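Local coordinates for trafficking protein particle complex subunit 3 (Naegleria fowleri, PDB 6AQ3) that probably acts in vesicle tethering as a subunit of the TRAPP trafficking complex, holding a covalently bound palmitic acid in its interior, at residues C[59-64]-C[154-159]; C[69-74]-C[93-98]; C[128-133]-C[169-174]; C[166-169]-C[174-177]. All blocks are in the same frame, centred on the assembly; numbering follows the deposited sequence.

Contact 1: C[59-64]-C[154-159]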
loop_
_atom_site.group_PDB
_atom_site.type_symbol
_atom_site.label_atom_id
_atom_site.label_comp_id
_atom_site.label_asym_id
_atom_site.label_seq_id
_atom_site.Cartn_x
_atom_site.Cartn_y
_atom_site.Cartn_z
ATOM N N MET C 59 -8.940 -7.174 -6.510
ATOM C CA MET C 59 -8.510 -5.898 -5.959
ATOM C C MET C 59 -7.676 -5.141 -6.985
ATOM O O MET C 59 -7.846 -3.929 -7.162
ATOM C CB MET C 59 -7.712 -6.132 -4.669
ATOM C CG MET C 59 -8.577 -6.544 -3.464
ATOM S SD MET C 59 -7.567 -7.151 -2.074
ATOM C CE MET C 59 -8.768 -8.051 -1.107
ATOM N N GLY C 60 -6.760 -5.836 -7.663
ATOM C CA GLY C 60 -5.979 -5.184 -8.703
ATOM C C GLY C 60 -6.836 -4.783 -9.885
ATOM O O GLY C 60 -6.681 -3.689 -10.443
ATOM N N TYR C 61 -7.785 -5.647 -10.248
ATOM C CA TYR C 61 -8.680 -5.337 -11.350
ATOM C C TYR C 61 -9.367 -3.993 -11.133
ATOM O O TYR C 61 -9.364 -3.129 -12.022
ATOM C CB TYR C 61 -9.700 -6.464 -11.533
ATOM C CG TYR C 61 -10.741 -6.148 -12.591
ATOM C CD1 TYR C 61 -10.409 -6.163 -13.943
ATOM C CD2 TYR C 61 -12.037 -5.812 -12.238
ATOM C CE1 TYR C 61 -11.351 -5.862 -14.922
ATOM C CE2 TYR C 61 -12.991 -5.508 -13.208
ATOM C CZ TYR C 61 -12.639 -5.536 -14.546
ATOM O OH TYR C 61 -13.578 -5.230 -15.501
ATOM N N LYS C 62 -9.938 -3.787 -9.945
ATOM C CA LYS C 62 -10.596 -2.514 -9.668
ATOM C C LYS C 62 -9.591 -1.365 -9.672
ATOM O O LYS C 62 -9.884 -0.277 -10.176
ATOM C CB LYS C 62 -11.372 -2.593 -8.352
ATOM N N MET C 63 -8.384 -1.594 -9.159
ATOM C CA MET C 63 -7.387 -0.528 -9.147
ATOM C C MET C 63 -6.957 -0.157 -10.556
ATOM O O MET C 63 -6.832 1.026 -10.879
ATOM C CB MET C 63 -6.168 -0.953 -8.326
ATOM C CG MET C 63 -6.401 -0.985 -6.822
ATOM S SD MET C 63 -5.001 -1.643 -5.870
ATOM C CE MET C 63 -3.615 -0.966 -6.731
ATOM N N GLY C 64 -6.741 -1.151 -11.413
ATOM C CA GLY C 64 -6.241 -0.867 -12.747
ATOM C C GLY C 64 -7.214 -0.072 -13.597
ATOM O O GLY C 64 -6.798 0.766 -14.402
ATOM N N ALA C 154 -6.593 -2.390 -16.366
ATOM C CA ALA C 154 -6.091 -1.302 -17.189
ATOM C C ALA C 154 -6.371 -1.559 -18.668
ATOM O O ALA C 154 -6.879 -0.682 -19.376
ATOM C CB ALA C 154 -4.593 -1.107 -16.950
ATOM N N LEU C 155 -6.080 -2.774 -19.147
ATOM C CA LEU C 155 -6.215 -3.030 -20.577
ATOM C C LEU C 155 -7.671 -3.015 -21.011
ATOM O O LEU C 155 -7.965 -2.639 -22.156
ATOM C CB LEU C 155 -5.556 -4.358 -20.950
ATOM C CG LEU C 155 -4.024 -4.361 -20.817
ATOM C CD1 LEU C 155 -3.417 -5.683 -21.288
ATOM C CD2 LEU C 155 -3.425 -3.209 -21.583
ATOM N N GLU C 156 -8.593 -3.369 -20.104
ATOM C CA GLU C 156 -10.011 -3.279 -20.427
ATOM C C GLU C 156 -10.385 -1.854 -20.783
ATOM O O GLU C 156 -11.191 -1.620 -21.692
ATOM C CB GLU C 156 -10.855 -3.766 -19.257
ATOM C CG GLU C 156 -12.352 -3.789 -19.557
ATOM C CD GLU C 156 -13.183 -4.286 -18.382
ATOM O OE1 GLU C 156 -14.110 -3.562 -17.954
ATOM O OE2 GLU C 156 -12.913 -5.405 -17.889
ATOM N N MET C 157 -9.776 -0.883 -20.109
ATOM C CA MET C 157 -10.089 0.505 -20.408
ATOM C C MET C 157 -9.619 0.925 -21.799
ATOM O O MET C 157 -10.190 1.858 -22.378
ATOM C CB MET C 157 -9.480 1.395 -19.328
ATOM C CG MET C 157 -10.085 1.149 -17.944
ATOM S SD MET C 157 -11.892 1.303 -17.937
ATOM C CE MET C 157 -12.384 -0.424 -17.950
ATOM N N VAL C 158 -8.610 0.257 -22.359
ATOM C CA VAL C 158 -8.235 0.484 -23.754
ATOM C C VAL C 158 -8.806 -0.649 -24.601
ATOM O O VAL C 158 -8.186 -1.094 -25.576
ATOM C CB VAL C 158 -6.712 0.638 -23.927
ATOM C CG1 VAL C 158 -6.260 1.990 -23.386
ATOM C CG2 VAL C 158 -5.977 -0.458 -23.194
ATOM N N LEU C 159 -9.964 -1.166 -24.169
ATOM C CA LEU C 159 -10.853 -1.996 -24.992
ATOM C C LEU C 159 -10.224 -3.330 -25.374
ATOM O O LEU C 159 -10.420 -3.835 -26.480
ATOM C CB LEU C 159 -11.332 -1.245 -26.240
ATOM C CG LEU C 159 -12.025 0.087 -25.965
ATOM C CD1 LEU C 159 -12.739 0.560 -27.212
ATOM C CD2 LEU C 159 -12.990 -0.002 -24.791
#

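Contact 2: C[69-74]-C[93-98]. With PLM (palmitic acid), chain N.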
loop_
_atom_site.group_PDB
_atom_site.type_symbol
_atom_site.label_atom_id
_atom_site.label_comp_id
_atom_site.label_asym_id
_atom_site.label_seq_id
_atom_site.Cartn_x
_atom_site.Cartn_y
_atom_site.Cartn_z
ATOM N N ASP C 69 -5.881 5.994 -16.486
ATOM C CA ASP C 69 -5.872 7.352 -17.011
ATOM C C ASP C 69 -4.661 8.106 -16.491
ATOM O O ASP C 69 -3.976 8.794 -17.252
ATOM C CB ASP C 69 -7.170 8.073 -16.644
ATOM N N GLU C 70 -4.359 7.947 -15.203
ATOM C CA GLU C 70 -3.180 8.581 -14.631
ATOM C C GLU C 70 -1.902 8.072 -15.290
ATOM O O GLU C 70 -0.990 8.857 -15.569
ATOM C CB GLU C 70 -3.152 8.337 -13.122
ATOM C CG GLU C 70 -2.524 9.459 -12.303
ATOM C CD GLU C 70 -3.361 10.722 -12.282
ATOM O OE1 GLU C 70 -4.605 10.616 -12.370
ATOM O OE2 GLU C 70 -2.772 11.821 -12.180
ATOM N N PHE C 71 -1.832 6.773 -15.590
ATOM C CA PHE C 71 -0.644 6.242 -16.261
ATOM C C PHE C 71 -0.456 6.879 -17.630
ATOM O O PHE C 71 0.651 7.296 -17.985
ATOM C CB PHE C 71 -0.730 4.726 -16.411
ATOM C CG PHE C 71 0.322 4.153 -17.326
ATOM C CD1 PHE C 71 1.620 3.956 -16.883
ATOM C CD2 PHE C 71 0.012 3.822 -18.639
ATOM C CE1 PHE C 71 2.591 3.433 -17.731
ATOM C CE2 PHE C 71 0.978 3.301 -19.490
ATOM C CZ PHE C 71 2.270 3.103 -19.029
ATOM N N MET C 72 -1.535 6.973 -18.407
ATOM C CA MET C 72 -1.433 7.588 -19.726
ATOM C C MET C 72 -0.888 9.001 -19.617
ATOM O O MET C 72 -0.042 9.406 -20.419
ATOM C CB MET C 72 -2.793 7.599 -20.419
ATOM C CG MET C 72 -3.344 6.234 -20.757
ATOM S SD MET C 72 -2.246 5.292 -21.832
ATOM C CE MET C 72 -3.275 5.213 -23.293
ATOM N N SER C 73 -1.328 9.746 -18.599
ATOM C CA SER C 73 -0.900 11.129 -18.441
ATOM C C SER C 73 0.573 11.215 -18.066
ATOM O O SER C 73 1.333 11.971 -18.683
ATOM C CB SER C 73 -1.764 11.822 -17.387
ATOM O OG SER C 73 -3.098 11.981 -17.844
ATOM N N LYS C 74 1.008 10.442 -17.071
ATOM C CA LYS C 74 2.399 10.577 -16.662
ATOM C C LYS C 74 3.357 9.861 -17.607
ATOM O O LYS C 74 4.559 10.144 -17.574
ATOM C CB LYS C 74 2.587 10.050 -15.238
ATOM N N ALA C 93 5.863 -3.633 -19.468
ATOM C CA ALA C 93 7.114 -4.171 -18.937
ATOM C C ALA C 93 8.164 -3.086 -18.754
ATOM O O ALA C 93 8.923 -3.109 -17.772
ATOM C CB ALA C 93 7.643 -5.281 -19.850
ATOM N N LYS C 94 8.242 -2.142 -19.689
ATOM C CA LYS C 94 9.333 -1.179 -19.681
ATOM C C LYS C 94 8.968 0.167 -19.071
ATOM O O LYS C 94 9.872 0.886 -18.636
ATOM C CB LYS C 94 9.846 -0.931 -21.105
ATOM C CG LYS C 94 10.322 -2.169 -21.833
ATOM C CD LYS C 94 11.510 -2.819 -21.164
ATOM C CE LYS C 94 12.072 -3.896 -22.079
ATOM N NZ LYS C 94 13.146 -4.684 -21.446
ATOM N N VAL C 95 7.691 0.552 -19.053
ATOM C CA VAL C 95 7.277 1.861 -18.539
ATOM C C VAL C 95 6.483 1.732 -17.238
ATOM O O VAL C 95 6.884 2.270 -16.207
ATOM C CB VAL C 95 6.501 2.664 -19.609
ATOM C CG1 VAL C 95 6.098 4.051 -19.096
ATOM C CG2 VAL C 95 7.349 2.826 -20.864
ATOM N N ALA C 96 5.359 1.012 -17.268
ATOM C CA ALA C 96 4.492 0.902 -16.095
ATOM C C ALA C 96 5.216 0.275 -14.907
ATOM O O ALA C 96 5.090 0.743 -13.767
ATOM C CB ALA C 96 3.237 0.098 -16.434
ATOM N N PHE C 97 5.929 -0.828 -15.145
ATOM C CA PHE C 97 6.603 -1.508 -14.047
ATOM C C PHE C 97 7.624 -0.597 -13.375
ATOM O O PHE C 97 7.743 -0.591 -12.143
ATOM C CB PHE C 97 7.243 -2.795 -14.568
ATOM C CG PHE C 97 6.376 -4.007 -14.376
ATOM C CD1 PHE C 97 5.070 -4.020 -14.854
ATOM C CD2 PHE C 97 6.866 -5.144 -13.758
ATOM C CE1 PHE C 97 4.251 -5.136 -14.674
ATOM C CE2 PHE C 97 6.059 -6.274 -13.598
ATOM C CZ PHE C 97 4.750 -6.265 -14.058
ATOM N N LYS C 98 8.327 0.226 -14.158
ATOM C CA LYS C 98 9.271 1.164 -13.563
ATOM C C LYS C 98 8.542 2.260 -12.801
ATOM O O LYS C 98 8.917 2.598 -11.675
ATOM C CB LYS C 98 10.161 1.774 -14.646
ATOM C CG LYS C 98 11.172 0.806 -15.253
ATOM C CD LYS C 98 12.050 1.516 -16.293
ATOM C CE LYS C 98 13.232 0.662 -16.750
ATOM N NZ LYS C 98 12.848 -0.477 -17.624
HETATM C C1 PLM N . -1.924 0.754 -23.983
HETATM O O2 PLM N . -2.135 -0.429 -24.379
HETATM C C2 PLM N . -1.092 1.071 -22.624
HETATM C C3 PLM N . -0.840 -0.085 -21.633
HETATM C C4 PLM N . -1.546 0.078 -20.273
HETATM C C5 PLM N . -0.605 0.157 -19.041
HETATM C C6 PLM N . -1.234 -0.395 -17.738
HETATM C C7 PLM N . -0.364 -0.242 -16.466
HETATM C C8 PLM N . -0.165 -1.555 -15.666
HETATM C C9 PLM N . 0.486 -1.341 -14.279
HETATM C CA PLM N . 1.253 -2.578 -13.716
HETATM C CB PLM N . 1.844 -2.369 -12.300
HETATM C CC PLM N . 0.978 -2.963 -11.160
HETATM C CD PLM N . 1.197 -2.281 -9.792
HETATM C CE PLM N . 0.834 -3.150 -8.561
HETATM C CF PLM N . 0.587 -2.316 -7.281
HETATM C CG PLM N . 0.663 -3.121 -5.972
#

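Contact 3: C[128-133]-C[169-174]. With EDO (1,2-ethanediol), chain H.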
loop_
_atom_site.group_PDB
_atom_site.type_symbol
_atom_site.label_atom_id
_atom_site.label_comp_id
_atom_site.label_asym_id
_atom_site.label_seq_id
_atom_site.Cartn_x
_atom_site.Cartn_y
_atom_site.Cartn_z
ATOM N N ASP C 128 10.007 -8.257 -0.672
ATOM C CA ASP C 128 11.115 -8.037 0.259
ATOM C C ASP C 128 10.824 -8.565 1.662
ATOM O O ASP C 128 9.788 -8.262 2.260
ATOM C CB ASP C 128 11.445 -6.546 0.314
ATOM C CG ASP C 128 12.175 -6.071 -0.929
ATOM O OD1 ASP C 128 12.381 -6.897 -1.848
ATOM O OD2 ASP C 128 12.511 -4.871 -1.001
ATOM N N PHE C 129 11.754 -9.364 2.182
ATOM C CA PHE C 129 11.704 -9.898 3.539
ATOM C C PHE C 129 10.509 -10.830 3.756
ATOM O O PHE C 129 10.137 -11.121 4.900
ATOM C CB PHE C 129 11.691 -8.757 4.564
ATOM C CG PHE C 129 12.882 -7.833 4.462
ATOM C CD1 PHE C 129 14.144 -8.322 4.144
ATOM C CD2 PHE C 129 12.731 -6.467 4.659
ATOM C CE1 PHE C 129 15.237 -7.472 4.039
ATOM C CE2 PHE C 129 13.825 -5.607 4.562
ATOM C CZ PHE C 129 15.079 -6.112 4.249
ATOM N N VAL C 130 9.903 -11.321 2.679
ATOM C CA VAL C 130 8.751 -12.212 2.753
ATOM C C VAL C 130 9.255 -13.639 2.621
ATOM O O VAL C 130 10.129 -13.933 1.795
ATOM C CB VAL C 130 7.717 -11.894 1.653
ATOM C CG1 VAL C 130 6.576 -12.913 1.661
ATOM C CG2 VAL C 130 7.180 -10.489 1.810
ATOM N N GLU C 131 8.759 -14.512 3.481
ATOM C CA GLU C 131 9.102 -15.920 3.435
ATOM C C GLU C 131 7.811 -16.684 3.632
ATOM O O GLU C 131 7.182 -16.561 4.688
ATOM C CB GLU C 131 10.117 -16.278 4.521
ATOM N N LEU C 132 7.424 -17.473 2.633
ATOM C CA LEU C 132 6.182 -18.198 2.826
ATOM C C LEU C 132 6.431 -19.508 3.570
ATOM O O LEU C 132 7.355 -20.248 3.224
ATOM C CB LEU C 132 5.542 -18.517 1.487
ATOM C CG LEU C 132 5.364 -17.364 0.528
ATOM C CD1 LEU C 132 4.699 -17.949 -0.728
ATOM C CD2 LEU C 132 4.534 -16.269 1.207
ATOM N N PRO C 133 5.585 -19.845 4.539
ATOM C CA PRO C 133 5.686 -21.161 5.181
ATOM C C PRO C 133 5.483 -22.276 4.163
ATOM O O PRO C 133 4.847 -22.092 3.121
ATOM C CB PRO C 133 4.559 -21.146 6.222
ATOM C CG PRO C 133 4.227 -19.720 6.435
ATOM C CD PRO C 133 4.465 -19.062 5.074
ATOM N N CYS C 169 7.123 -17.682 -9.671
ATOM C CA CYS C 169 7.430 -16.700 -8.615
ATOM C C CYS C 169 8.553 -17.237 -7.728
ATOM O O CYS C 169 8.477 -18.394 -7.284
ATOM C CB CYS C 169 6.194 -16.380 -7.760
ATOM S SG CYS C 169 6.359 -14.970 -6.580
ATOM N N PRO C 170 9.604 -16.453 -7.481
ATOM C CA PRO C 170 10.702 -16.949 -6.627
ATOM C C PRO C 170 10.287 -17.310 -5.208
ATOM O O PRO C 170 10.929 -18.172 -4.596
ATOM C CB PRO C 170 11.729 -15.800 -6.654
ATOM C CG PRO C 170 11.095 -14.683 -7.384
ATOM C CD PRO C 170 9.986 -15.248 -8.227
ATOM N N LEU C 171 9.220 -16.725 -4.668
ATOM C CA LEU C 171 8.771 -17.163 -3.349
ATOM C C LEU C 171 8.359 -18.629 -3.336
ATOM O O LEU C 171 8.315 -19.240 -2.261
ATOM C CB LEU C 171 7.589 -16.313 -2.853
ATOM C CG LEU C 171 7.874 -14.835 -2.595
ATOM C CD1 LEU C 171 6.598 -14.122 -2.212
ATOM C CD2 LEU C 171 8.923 -14.720 -1.487
ATOM N N LEU C 172 8.034 -19.200 -4.493
ATOM C CA LEU C 172 7.675 -20.603 -4.601
ATOM C C LEU C 172 8.836 -21.458 -5.081
ATOM O O LEU C 172 8.638 -22.635 -5.383
ATOM C CB LEU C 172 6.479 -20.762 -5.548
ATOM C CG LEU C 172 5.265 -19.842 -5.315
ATOM C CD1 LEU C 172 4.405 -19.819 -6.534
ATOM C CD2 LEU C 172 4.434 -20.298 -4.118
ATOM N N GLY C 173 10.044 -20.907 -5.112
ATOM C CA GLY C 173 11.219 -21.634 -5.543
ATOM C C GLY C 173 11.549 -21.509 -7.007
ATOM O O GLY C 173 12.494 -22.165 -7.468
ATOM N N ASP C 174 10.830 -20.667 -7.750
ATOM C CA ASP C 174 11.140 -20.457 -9.157
ATOM C C ASP C 174 12.326 -19.506 -9.295
ATOM O O ASP C 174 12.660 -18.750 -8.380
ATOM C CB ASP C 174 9.914 -19.911 -9.896
ATOM C CG ASP C 174 8.734 -20.872 -9.856
ATOM O OD1 ASP C 174 8.974 -22.085 -10.011
ATOM O OD2 ASP C 174 7.583 -20.434 -9.626
HETATM C C1 EDO H . 7.050 -7.554 3.795
HETATM O O1 EDO H . 5.984 -7.123 4.646
HETATM C C2 EDO H . 7.275 -6.533 2.687
HETATM O O2 EDO H . 8.370 -5.675 3.042
#

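Contact 4: C[166-169]-C[174-177]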
loop_
_atom_site.group_PDB
_atom_site.type_symbol
_atom_site.label_atom_id
_atom_site.label_comp_id
_atom_site.label_asym_id
_atom_site.label_seq_id
_atom_site.Cartn_x
_atom_site.Cartn_y
_atom_site.Cartn_z
ATOM N N TYR C 166 -0.169 -15.394 -13.032
ATOM C CA TYR C 166 1.191 -15.727 -12.639
ATOM C C TYR C 166 1.515 -17.159 -13.058
ATOM O O TYR C 166 0.677 -18.060 -12.961
ATOM C CB TYR C 166 1.359 -15.579 -11.119
ATOM C CG TYR C 166 2.207 -14.399 -10.693
ATOM C CD1 TYR C 166 3.607 -14.468 -10.727
ATOM C CD2 TYR C 166 1.610 -13.212 -10.248
ATOM C CE1 TYR C 166 4.398 -13.382 -10.347
ATOM C CE2 TYR C 166 2.383 -12.108 -9.861
ATOM C CZ TYR C 166 3.768 -12.205 -9.912
ATOM O OH TYR C 166 4.511 -11.124 -9.523
ATOM N N LYS C 167 2.728 -17.364 -13.539
ATOM C CA LYS C 167 3.209 -18.699 -13.847
ATOM C C LYS C 167 4.416 -19.112 -13.020
ATOM O O LYS C 167 4.550 -20.294 -12.698
ATOM C CB LYS C 167 3.547 -18.807 -15.345
ATOM C CG LYS C 167 2.388 -18.417 -16.262
ATOM C CD LYS C 167 1.650 -19.631 -16.822
ATOM C CE LYS C 167 0.315 -19.873 -16.112
ATOM N NZ LYS C 167 -0.454 -20.999 -16.726
ATOM N N LYS C 168 5.299 -18.180 -12.673
ATOM C CA LYS C 168 6.484 -18.482 -11.887
ATOM C C LYS C 168 6.719 -17.343 -10.907
ATOM O O LYS C 168 6.515 -16.178 -11.258
ATOM C CB LYS C 168 7.703 -18.698 -12.797
ATOM C CG LYS C 168 7.634 -19.999 -13.580
ATOM C CD LYS C 168 8.649 -20.093 -14.707
ATOM C CE LYS C 168 10.070 -20.191 -14.175
ATOM N NZ LYS C 168 11.048 -20.545 -15.247
ATOM N N CYS C 169 7.123 -17.682 -9.671
ATOM C CA CYS C 169 7.430 -16.700 -8.615
ATOM C C CYS C 169 8.553 -17.237 -7.728
ATOM O O CYS C 169 8.477 -18.394 -7.284
ATOM C CB CYS C 169 6.194 -16.380 -7.760
ATOM S SG CYS C 169 6.359 -14.970 -6.580
ATOM N N ASP C 174 10.830 -20.667 -7.750
ATOM C CA ASP C 174 11.140 -20.457 -9.157
ATOM C C ASP C 174 12.326 -19.506 -9.295
ATOM O O ASP C 174 12.660 -18.750 -8.380
ATOM C CB ASP C 174 9.914 -19.911 -9.896
ATOM C CG ASP C 174 8.734 -20.872 -9.856
ATOM O OD1 ASP C 174 8.974 -22.085 -10.011
ATOM O OD2 ASP C 174 7.583 -20.434 -9.626
ATOM N N ASP C 175 12.999 -19.590 -10.444
ATOM C CA ASP C 175 14.207 -18.800 -10.679
ATOM C C ASP C 175 13.909 -17.337 -11.007
ATOM O O ASP C 175 14.822 -16.505 -10.942
ATOM C CB ASP C 175 15.064 -19.478 -11.751
ATOM C CG ASP C 175 14.319 -19.715 -13.029
ATOM O OD1 ASP C 175 13.083 -19.860 -12.974
ATOM O OD2 ASP C 175 14.977 -19.850 -14.082
ATOM N N GLN C 176 12.679 -17.022 -11.416
ATOM C CA GLN C 176 12.278 -15.653 -11.700
ATOM C C GLN C 176 10.762 -15.555 -11.607
ATOM O O GLN C 176 10.058 -16.562 -11.495
ATOM C CB GLN C 176 12.762 -15.231 -13.090
ATOM C CG GLN C 176 12.086 -16.008 -14.201
ATOM C CD GLN C 176 12.609 -15.641 -15.575
ATOM O OE1 GLN C 176 13.703 -15.102 -15.706
ATOM N NE2 GLN C 176 11.843 -15.965 -16.607
ATOM N N SER C 177 10.263 -14.326 -11.702
ATOM C CA SER C 177 8.832 -14.090 -11.829
ATOM C C SER C 177 8.464 -14.085 -13.296
ATOM O O SER C 177 9.208 -13.565 -14.132
ATOM C CB SER C 177 8.402 -12.767 -11.189
ATOM O OG SER C 177 8.551 -12.825 -9.788
HETATM O O HOH W 1 6.735 -11.604 -8.293
#

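Contact 1: C[59-64]-C[154-159]
The Tyr61 hydroxyl reaches the Glu156 carboxylate obliquely across two helices, with ring and carboxylate planes 52° apart. Tyr61 OH donates to Glu156 OE2 over a very short 2.5 Å, and OE2 lies close to the ring plane, at the edge, only 3.4 Å from Tyr61 CE1. The second carboxylate oxygen, Glu156 OE1, stands 3.0 Å from the same Tyr61 OH, so the hydroxyl sits near both oxygens but bonds one. Two torsions bring the groups together: CG of Tyr61 is anti to its backbone N (chi1 175°), and CG of Glu156 likewise, its chain extended beyond, which carries the carboxylate out to the phenol. Nearer the backbones the helices come very close at a glycine, with Gly64 CA and Ala154 CA 4.5 Å apart, and Ala154 CA makes a CA-H...O contact to Gly64 O at 3.5 Å. The carboxylate would probably polarise the hydroxyl, whose ring also takes a cation-pi contact from Arg152. Leu159, at positive phi, closes helix 146-157 with a Schellman motif. Ala154 touches the palmitic acid and Ile68 of helix 49-75; Met59 packs on Leu38 and Met42 of helix 25-42 and on Gln41 of the second subunit, whose Leu30 meets Met63.

Contact 2: C[69-74]-C[93-98]
Phe71, whose ring spans the contact to Val95 and Ala96, shares with Met72 a polar partner: Ser75 OG, just beyond the segment on helix 49-75, lies within hydrogen-bonding reach of both carbonyl oxygens and can share its single proton between them. Lys74 N to Glu70 O, 3.0 Å long, is an ordinary helix bond. With CG of Phe71 swung anti to the backbone N (chi1 169°), the phenyl group is carried towards helix 85-101, where CE1 lies 3.6 Å from Ala96 CB and equally near Ala96 CA. Val95 CG1 comes up beside it, 3.8 Å from Phe71 CE1, the two side chains crossing at about a right angle. The far flank of the ring belongs to the lipid: Phe71 CE2 is 3.5 Å from C5 of the palmitic acid. Ala96 serves both neighbours, since its CB is also 3.6 Å from palmitic acid C7. Phe97, on another side of its helix, looks away from Phe71 and reaches farther along the acyl chain, with CE1 4.1 Å from the lipid atom CA; its ring also meets Phe121 edge to face. A wider pi-type turn at 93-96 falls where the helix faces Phe71. With no hydrogen bond between the two segments, the contact is pure apolar packing, and the small methyl of Ala96 beside an aromatic ring gives the acyl chain a greasy wall suited to its CH2 groups.

Contact 3: C[128-133]-C[169-174]
Apolar contacts carry this meeting of two loops, with Leu171 at its centre between Val130 and Leu132. Leu132 CD1 rests 3.9 Å from Leu171 CB, the side chains crossing at about a right angle, and the same methyl lies 4.1 Å from Leu172 CD2. Val130 has its CG1 anti to the backbone N (chi1 175°), which aims that branch at Leu171 CD1, 4.1 Å off, while CG2 turns to the ethanediol and stands 3.5 Å from its C1. Leu171 CD2 also lies against a backbone carbonyl, 3.6 Å from Val130 O. The hydrogen bonds lie within 169-174, none across. Cys169 N donates to Asp174 OD2 at 2.8 Å and a fairly straight 161°, entering by the anti lone pair of that oxygen, and Cys169 O accepts from Leu172 N at 2.9 Å, with a weak second bond from Asp174 N. This polar network folds the 169-174 loop back on itself; Leu171 turns toward 128-133, and the end of Leu172 also approaches Leu132. An ethanediol, probably from the crystallisation liquor, is bonded weakly to Asp128 O and also to Arg66 of the second subunit, near Phe129, which packs on that arginine. The chemistry implies apolar packing between two loops near the surface, with polar bonds setting the conformation of 169-174.

Contact 4: C[166-169]-C[174-177]
Asp174 opens the second segment against the end of strand 160-168: besides its bond to Cys169 N, its OD2 lies 3.2 Å from Lys168 CA, so the carboxylate is tucked in along the strand's backbone. A long, weak ion pair with Arg140 gives the same oxygen a second, looser positive neighbour. Asp175, exposed, follows. Its CG stands between the backbone N and the carbonyl carbon (chi1 56°), and this turns OD1 towards the lysine; Lys168 bends at its third torsion to meet it, and the salt bridge between Lys168 NZ and Asp175 OD1, whose hydrogen bond is weak, measures 3.1 Å. Gln176 contributes its backbone: Lys168 CB lies 3.4 Å from Gln176 O, while the Gln176 side chain, whose CB points away from 166-169, packs on Val120 of strand 116-121. The segments flank the turn of a beta hairpin joining the antiparallel strands 160-168 and 177-186, and the join is irregular, because Lys167 and Lys168 both face Glu178 in a classic beta bulge. Ser177 enters the second strand opposite Cys169. Its CA makes a CA-H...O contact of 3.2 Å to Lys168 O, with 148° at the hydrogen, and its CB touches the edge of the Tyr166 ring, 4.1 Å from CE1. Lys168 O also lies at that ring's edge, in its plane. A water ties the two hydroxyls together, 2.6 Å from Tyr166 OH and 2.7 Å from Ser177 OG. Tyr166 meets the ring of Tyr142 with planes about 15° apart, and Ser177 shares backbone hydrogen bonds with Phe121 in strand 116-121.

From the N terminus, helix 49-75 opens contact 1 at 59-64 and contact 2 at 69-74. Contact 2 closes first, at 93-98 on helix 85-101, within the larger loop that contact 1 completes at 154-159. Before that closure the chain has started contact 3 at 128-133, which ends only at 169-174, so contacts 1 and 3 cross. Contact 4 is a short turn, from 166-169 to 174-177, and shares Cys169 and Asp174 with contact 3; the two touch where Pro170 packs on Ser177. Contacts 1 and 2 tie helices together, while contacts 3 and 4 secure loops and the sheet edge on the opposite side of the chain's centre.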